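Local coordinates for protein designed CISK-PX domain (Synthetic construct, PDB 4OXW) that probably binds phosphoinositide lipids of membranes, as the natural CISK PX domain on whose fold this computationally designed protein was modelled does, at residues M8-E20 with E78-I92. Sequence-based numbering, arbitrary orientation.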
loop_
_atom_site.group_PDB
_atom_site.type_symbol
_atom_site.label_atom_id
_atom_site.label_comp_id
_atom_site.label_asym_id
_atom_site.label_seq_id
_atom_site.Cartn_x
_atom_site.Cartn_y
_atom_site.Cartn_z
ATOM N N MET A 8 13.151 5.361 -7.289
ATOM C CA MET A 8 12.210 5.459 -6.131
ATOM C C MET A 8 12.244 4.200 -5.265
ATOM O O MET A 8 12.042 3.090 -5.761
ATOM C CB MET A 8 10.792 5.730 -6.621
ATOM C CG MET A 8 9.789 6.007 -5.512
ATOM S SD MET A 8 8.311 6.854 -6.119
ATOM C CE MET A 8 8.992 8.434 -6.617
ATOM N N LYS A 9 12.501 4.388 -3.970
ATOM C CA LYS A 9 12.661 3.294 -3.013
ATOM C C LYS A 9 11.449 3.449 -2.089
ATOM O O LYS A 9 11.192 4.563 -1.650
ATOM C CB LYS A 9 13.964 3.498 -2.225
ATOM C CG LYS A 9 14.611 2.232 -1.702
ATOM C CD LYS A 9 16.138 2.323 -1.700
ATOM C CE LYS A 9 16.671 2.923 -0.405
ATOM N NZ LYS A 9 18.006 3.567 -0.568
ATOM N N VAL A 10 10.687 2.364 -1.864
ATOM C CA VAL A 10 9.535 2.389 -0.954
ATOM C C VAL A 10 9.612 1.290 0.091
ATOM O O VAL A 10 10.218 0.239 -0.145
ATOM C CB VAL A 10 8.204 2.276 -1.710
ATOM C CG1 VAL A 10 8.048 3.489 -2.617
ATOM C CG2 VAL A 10 8.164 1.000 -2.547
ATOM N N SER A 11 9.040 1.539 1.257
ATOM C CA SER A 11 8.959 0.535 2.320
ATOM C C SER A 11 7.760 0.862 3.202
ATOM O O SER A 11 7.177 1.934 3.079
ATOM C CB SER A 11 10.231 0.511 3.194
ATOM O OG SER A 11 10.448 1.756 3.851
ATOM N N ILE A 12 7.327 -0.117 3.997
ATOM C CA ILE A 12 6.223 0.049 4.922
ATOM C C ILE A 12 6.661 -0.415 6.309
ATOM O O ILE A 12 6.527 -1.607 6.672
ATOM C CB ILE A 12 4.943 -0.720 4.466
ATOM C CG1 ILE A 12 4.592 -0.344 3.036
ATOM C CG2 ILE A 12 3.788 -0.378 5.407
ATOM C CD1 ILE A 12 3.348 -1.048 2.513
ATOM N N PRO A 13 7.247 0.520 7.078
ATOM C CA PRO A 13 7.829 0.152 8.376
ATOM C C PRO A 13 6.788 -0.242 9.412
ATOM O O PRO A 13 7.044 -1.119 10.256
ATOM C CB PRO A 13 8.569 1.432 8.789
ATOM C CG PRO A 13 7.979 2.528 7.963
ATOM C CD PRO A 13 7.646 1.868 6.660
ATOM N N ASP A 14 5.615 0.379 9.347
ATOM C CA ASP A 14 4.595 0.175 10.368
ATOM C C ASP A 14 3.199 0.322 9.847
ATOM O O ASP A 14 2.982 0.972 8.811
ATOM C CB ASP A 14 4.709 1.235 11.453
ATOM C CG ASP A 14 6.086 1.370 11.995
ATOM O OD1 ASP A 14 6.485 0.495 12.794
ATOM O OD2 ASP A 14 6.750 2.360 11.627
ATOM N N PHE A 15 2.259 -0.253 10.597
ATOM C CA PHE A 15 0.847 0.086 10.511
ATOM C C PHE A 15 0.434 0.852 11.783
ATOM O O PHE A 15 1.139 0.826 12.822
ATOM C CB PHE A 15 -0.004 -1.156 10.287
ATOM C CG PHE A 15 -0.000 -2.115 11.404
ATOM C CD1 PHE A 15 -0.711 -1.858 12.548
ATOM C CD2 PHE A 15 0.738 -3.277 11.332
ATOM C CE1 PHE A 15 -0.687 -2.762 13.610
ATOM C CE2 PHE A 15 0.742 -4.181 12.363
ATOM C CZ PHE A 15 0.051 -3.915 13.515
ATOM N N GLU A 16 -0.669 1.572 11.687
ATOM C CA GLU A 16 -1.154 2.402 12.781
ATOM C C GLU A 16 -2.667 2.315 12.787
ATOM O O GLU A 16 -3.303 2.246 11.733
ATOM C CB GLU A 16 -0.746 3.854 12.556
ATOM C CG GLU A 16 0.757 4.053 12.649
ATOM C CD GLU A 16 1.215 5.458 12.353
ATOM O OE1 GLU A 16 0.353 6.360 12.242
ATOM O OE2 GLU A 16 2.450 5.643 12.237
ATOM N N LYS A 17 -3.266 2.341 13.968
ATOM C CA LYS A 17 -4.728 2.328 14.054
ATOM C C LYS A 17 -5.217 3.695 14.430
ATOM O O LYS A 17 -4.810 4.233 15.449
ATOM C CB LYS A 17 -5.206 1.303 15.066
ATOM C CG LYS A 17 -4.459 -0.017 14.989
ATOM C CD LYS A 17 -5.275 -1.161 15.576
ATOM C CE LYS A 17 -4.414 -2.389 15.832
ATOM N NZ LYS A 17 -5.205 -3.614 16.152
ATOM N N GLU A 18 -6.080 4.254 13.594
ATOM C CA GLU A 18 -6.527 5.628 13.737
ATOM C C GLU A 18 -8.036 5.603 13.834
ATOM O O GLU A 18 -8.682 4.661 13.365
ATOM C CB GLU A 18 -6.097 6.467 12.521
ATOM C CG GLU A 18 -4.674 6.193 12.034
ATOM C CD GLU A 18 -4.290 7.026 10.822
ATOM O OE1 GLU A 18 -3.247 6.733 10.186
ATOM O OE2 GLU A 18 -5.034 7.980 10.506
ATOM N N GLY A 19 -8.595 6.630 14.464
ATOM C CA GLY A 19 -10.039 6.813 14.476
ATOM C C GLY A 19 -10.641 7.053 15.844
ATOM O O GLY A 19 -10.366 8.066 16.491
ATOM N N GLU A 20 -11.455 6.099 16.285
ATOM C CA GLU A 20 -12.378 6.325 17.389
ATOM C C GLU A 20 -12.315 5.235 18.460
ATOM O O GLU A 20 -12.093 5.513 19.641
ATOM C CB GLU A 20 -13.805 6.371 16.839
ATOM C CG GLU A 20 -13.941 6.959 15.439
ATOM C CD GLU A 20 -15.355 6.823 14.926
ATOM O OE1 GLU A 20 -16.249 6.553 15.772
ATOM O OE2 GLU A 20 -15.580 6.981 13.695
ATOM N N GLU A 78 -3.136 -8.683 15.356
ATOM C CA GLU A 78 -1.916 -8.068 14.909
ATOM C C GLU A 78 -1.051 -9.005 14.156
ATOM O O GLU A 78 -0.211 -8.562 13.392
ATOM C CB GLU A 78 -1.137 -7.471 16.105
ATOM C CG GLU A 78 -1.731 -6.151 16.576
ATOM C CD GLU A 78 -2.615 -6.314 17.784
ATOM O OE1 GLU A 78 -3.014 -7.467 18.064
ATOM O OE2 GLU A 78 -2.903 -5.294 18.452
ATOM N N GLN A 79 -1.212 -10.318 14.326
ATOM C CA GLN A 79 -0.408 -11.223 13.595
ATOM C C GLN A 79 -0.824 -11.164 12.101
ATOM O O GLN A 79 0.035 -11.161 11.203
ATOM C CB GLN A 79 -0.543 -12.620 14.164
ATOM C CG GLN A 79 -0.341 -13.746 13.193
ATOM C CD GLN A 79 -0.841 -15.056 13.781
ATOM O OE1 GLN A 79 -0.043 -15.891 14.213
ATOM N NE2 GLN A 79 -2.173 -15.225 13.838
ATOM N N ILE A 80 -2.131 -11.093 11.882
ATOM C CA ILE A 80 -2.677 -10.912 10.499
ATOM C C ILE A 80 -2.191 -9.578 9.894
ATOM O O ILE A 80 -1.781 -9.512 8.728
ATOM C CB ILE A 80 -4.216 -10.947 10.531
ATOM C CG1 ILE A 80 -4.685 -12.396 10.723
ATOM C CG2 ILE A 80 -4.820 -10.329 9.284
ATOM C CD1 ILE A 80 -6.191 -12.501 10.858
ATOM N N LEU A 81 -2.237 -8.525 10.689
ATOM C CA LEU A 81 -1.759 -7.197 10.237
ATOM C C LEU A 81 -0.261 -7.183 9.923
ATOM O O LEU A 81 0.159 -6.564 8.942
ATOM C CB LEU A 81 -2.130 -6.096 11.228
ATOM C CG LEU A 81 -3.600 -5.826 11.542
ATOM C CD1 LEU A 81 -3.859 -4.779 12.599
ATOM C CD2 LEU A 81 -4.368 -5.530 10.249
ATOM N N GLU A 82 0.585 -7.871 10.706
ATOM C CA GLU A 82 1.976 -7.912 10.343
ATOM C C GLU A 82 2.240 -8.576 8.990
ATOM O O GLU A 82 3.081 -8.119 8.225
ATOM C CB GLU A 82 2.819 -8.654 11.384
ATOM C CG GLU A 82 2.897 -7.999 12.741
ATOM C CD GLU A 82 3.592 -6.651 12.774
ATOM O OE1 GLU A 82 4.304 -6.278 11.818
ATOM O OE2 GLU A 82 3.335 -5.928 13.759
ATOM N N LYS A 83 1.520 -9.672 8.704
ATOM C CA LYS A 83 1.651 -10.381 7.429
ATOM C C LYS A 83 1.094 -9.560 6.281
ATOM O O LYS A 83 1.717 -9.532 5.213
ATOM C CB LYS A 83 0.925 -11.722 7.467
ATOM C CG LYS A 83 1.032 -12.469 6.136
ATOM C CD LYS A 83 0.171 -13.740 6.094
ATOM C CE LYS A 83 0.297 -14.465 4.759
ATOM N NZ LYS A 83 -0.397 -15.791 4.801
ATOM N N ARG A 84 -0.040 -8.891 6.490
ATOM C CA ARG A 84 -0.581 -7.987 5.455
ATOM C C ARG A 84 0.409 -6.824 5.174
ATOM O O ARG A 84 0.643 -6.494 4.034
ATOM C CB ARG A 84 -1.930 -7.434 5.869
ATOM C CG ARG A 84 -2.510 -6.437 4.903
ATOM C CD ARG A 84 -3.941 -6.078 5.221
ATOM N NE ARG A 84 -4.914 -6.969 4.583
ATOM C CZ ARG A 84 -6.231 -6.790 4.637
ATOM N NH1 ARG A 84 -6.742 -5.795 5.312
ATOM N NH2 ARG A 84 -7.059 -7.580 3.949
ATOM N N LYS A 85 0.960 -6.233 6.221
ATOM C CA LYS A 85 1.964 -5.166 6.066
ATOM C C LYS A 85 3.083 -5.643 5.146
ATOM O O LYS A 85 3.494 -4.939 4.176
ATOM C CB LYS A 85 2.525 -4.755 7.423
ATOM C CG LYS A 85 3.560 -3.645 7.255
ATOM C CD LYS A 85 4.064 -3.130 8.603
ATOM C CE LYS A 85 4.736 -4.291 9.318
ATOM N NZ LYS A 85 5.461 -3.820 10.532
ATOM N N GLN A 86 3.634 -6.821 5.438
ATOM C CA GLN A 86 4.721 -7.373 4.657
ATOM C C GLN A 86 4.357 -7.597 3.198
ATOM O O GLN A 86 5.120 -7.297 2.287
ATOM C CB GLN A 86 5.146 -8.692 5.258
ATOM C CG GLN A 86 5.639 -8.592 6.671
ATOM C CD GLN A 86 5.900 -9.971 7.278
ATOM O OE1 GLN A 86 6.093 -10.962 6.547
ATOM N NE2 GLN A 86 5.898 -10.045 8.614
ATOM N N GLY A 87 3.147 -8.103 2.997
ATOM C CA GLY A 87 2.669 -8.344 1.626
ATOM C C GLY A 87 2.416 -7.089 0.857
ATOM O O GLY A 87 2.704 -7.011 -0.358
ATOM N N LEU A 88 1.843 -6.084 1.524
ATOM C CA LEU A 88 1.591 -4.789 0.867
ATOM C C LEU A 88 2.905 -4.091 0.544
ATOM O O LEU A 88 3.023 -3.426 -0.468
ATOM C CB LEU A 88 0.764 -3.884 1.776
ATOM C CG LEU A 88 -0.701 -4.304 1.954
ATOM C CD1 LEU A 88 -1.407 -3.405 2.944
ATOM C CD2 LEU A 88 -1.466 -4.243 0.626
ATOM N N GLU A 89 3.910 -4.288 1.393
ATOM C CA GLU A 89 5.258 -3.758 1.121
ATOM C C GLU A 89 5.875 -4.385 -0.146
ATOM O O GLU A 89 6.361 -3.681 -1.033
ATOM C CB GLU A 89 6.190 -3.946 2.324
ATOM C CG GLU A 89 7.607 -3.465 2.066
ATOM C CD GLU A 89 8.487 -3.611 3.296
ATOM O OE1 GLU A 89 8.813 -4.771 3.609
ATOM O OE2 GLU A 89 8.818 -2.589 3.950
ATOM N N LYS A 90 5.820 -5.699 -0.248
ATOM C CA LYS A 90 6.331 -6.405 -1.449
ATOM C C LYS A 90 5.550 -5.940 -2.667
ATOM O O LYS A 90 6.117 -5.674 -3.747
ATOM C CB LYS A 90 6.199 -7.929 -1.250
ATOM C CG LYS A 90 6.589 -8.714 -2.488
ATOM C CD LYS A 90 6.729 -10.193 -2.134
ATOM C CE LYS A 90 6.725 -11.080 -3.379
ATOM N NZ LYS A 90 6.693 -12.543 -3.052
ATOM N N TYR A 91 4.231 -5.784 -2.516
ATOM C CA TYR A 91 3.386 -5.317 -3.632
ATOM C C TYR A 91 3.823 -3.949 -4.183
ATOM O O TYR A 91 4.102 -3.789 -5.381
ATOM C CB TYR A 91 1.945 -5.223 -3.180
ATOM C CG TYR A 91 0.986 -4.741 -4.252
ATOM C CD1 TYR A 91 0.459 -5.636 -5.183
ATOM C CD2 TYR A 91 0.573 -3.413 -4.301
ATOM C CE1 TYR A 91 -0.400 -5.197 -6.184
ATOM C CE2 TYR A 91 -0.305 -2.963 -5.271
ATOM C CZ TYR A 91 -0.774 -3.848 -6.226
ATOM O OH TYR A 91 -1.631 -3.372 -7.182
ATOM N N ILE A 92 3.895 -2.959 -3.294
ATOM C CA ILE A 92 4.214 -1.614 -3.735
ATOM C C ILE A 92 5.679 -1.534 -4.222
ATOM O O ILE A 92 5.979 -0.787 -5.173
ATOM C CB ILE A 92 3.823 -0.532 -2.687
ATOM C CG1 ILE A 92 3.823 0.857 -3.332
ATOM C CG2 ILE A 92 4.744 -0.570 -1.466
ATOM C CD1 ILE A 92 2.816 1.081 -4.451
#
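Ile12 runs alongside Glu89 and Lys85, pointing the opposite way, where edge strand 9-18 lies nearly antiparallel to helix 78-92. Its CD1 sits 3.5 Å from the backbone N of Glu89 and also touches CB of Leu88; CG2, anti to the backbone N, rests on CG of Lys85. A branched, wholly apolar residue suits this buried spot, and Phe48 of helix 45-58 packs on both Ile12 and Leu88. Two residues earlier, Val10 CG2 meets Ile92 CG2 at 3.9 Å, and Phe110 and Leu111 also touch Ile92. Phe15 extends the packed part toward the helix start: Leu81 CB makes a CH-pi contact over one ring face, 4.0 Å from the centroid, with Glu78 CG at the ring edge.

The flank of this core is polar. The extended Glu89 chain carries OE2 to the backbone N of Ile12 (2.9 Å, N-H...O 174°), which meets it on the anti side, tilted 21° out of the carboxylate plane. Lys85 lays its methylenes along Ile12, then turns about CG-CD (chi3 62°) so that NZ comes above the carbonyl plane of Pro13 O, at 3.1 Å, while also bridging to the syn lone pair of Glu82 OE1. A long, amphipathic residue can serve both tasks.

The fit loosens at Lys17 and Glu78, whose NZ and OE2 form only a long salt bridge of 3.7 Å; the lysine's stronger partner is Ala75 O, to which NZ donates a hydrogen bond.

The helix thus packs along the edge strand of the antiparallel sheet of this PX fold, and Leu81 and Arg84 reach on to Tyr28 of the next strand. Because Glu89 takes the N-H of Ile12 and Lys85 gives a bond to Pro13 O, helix side chains bind strand backbone directly, joining the two elements by polar bonds as well as by apolar packing.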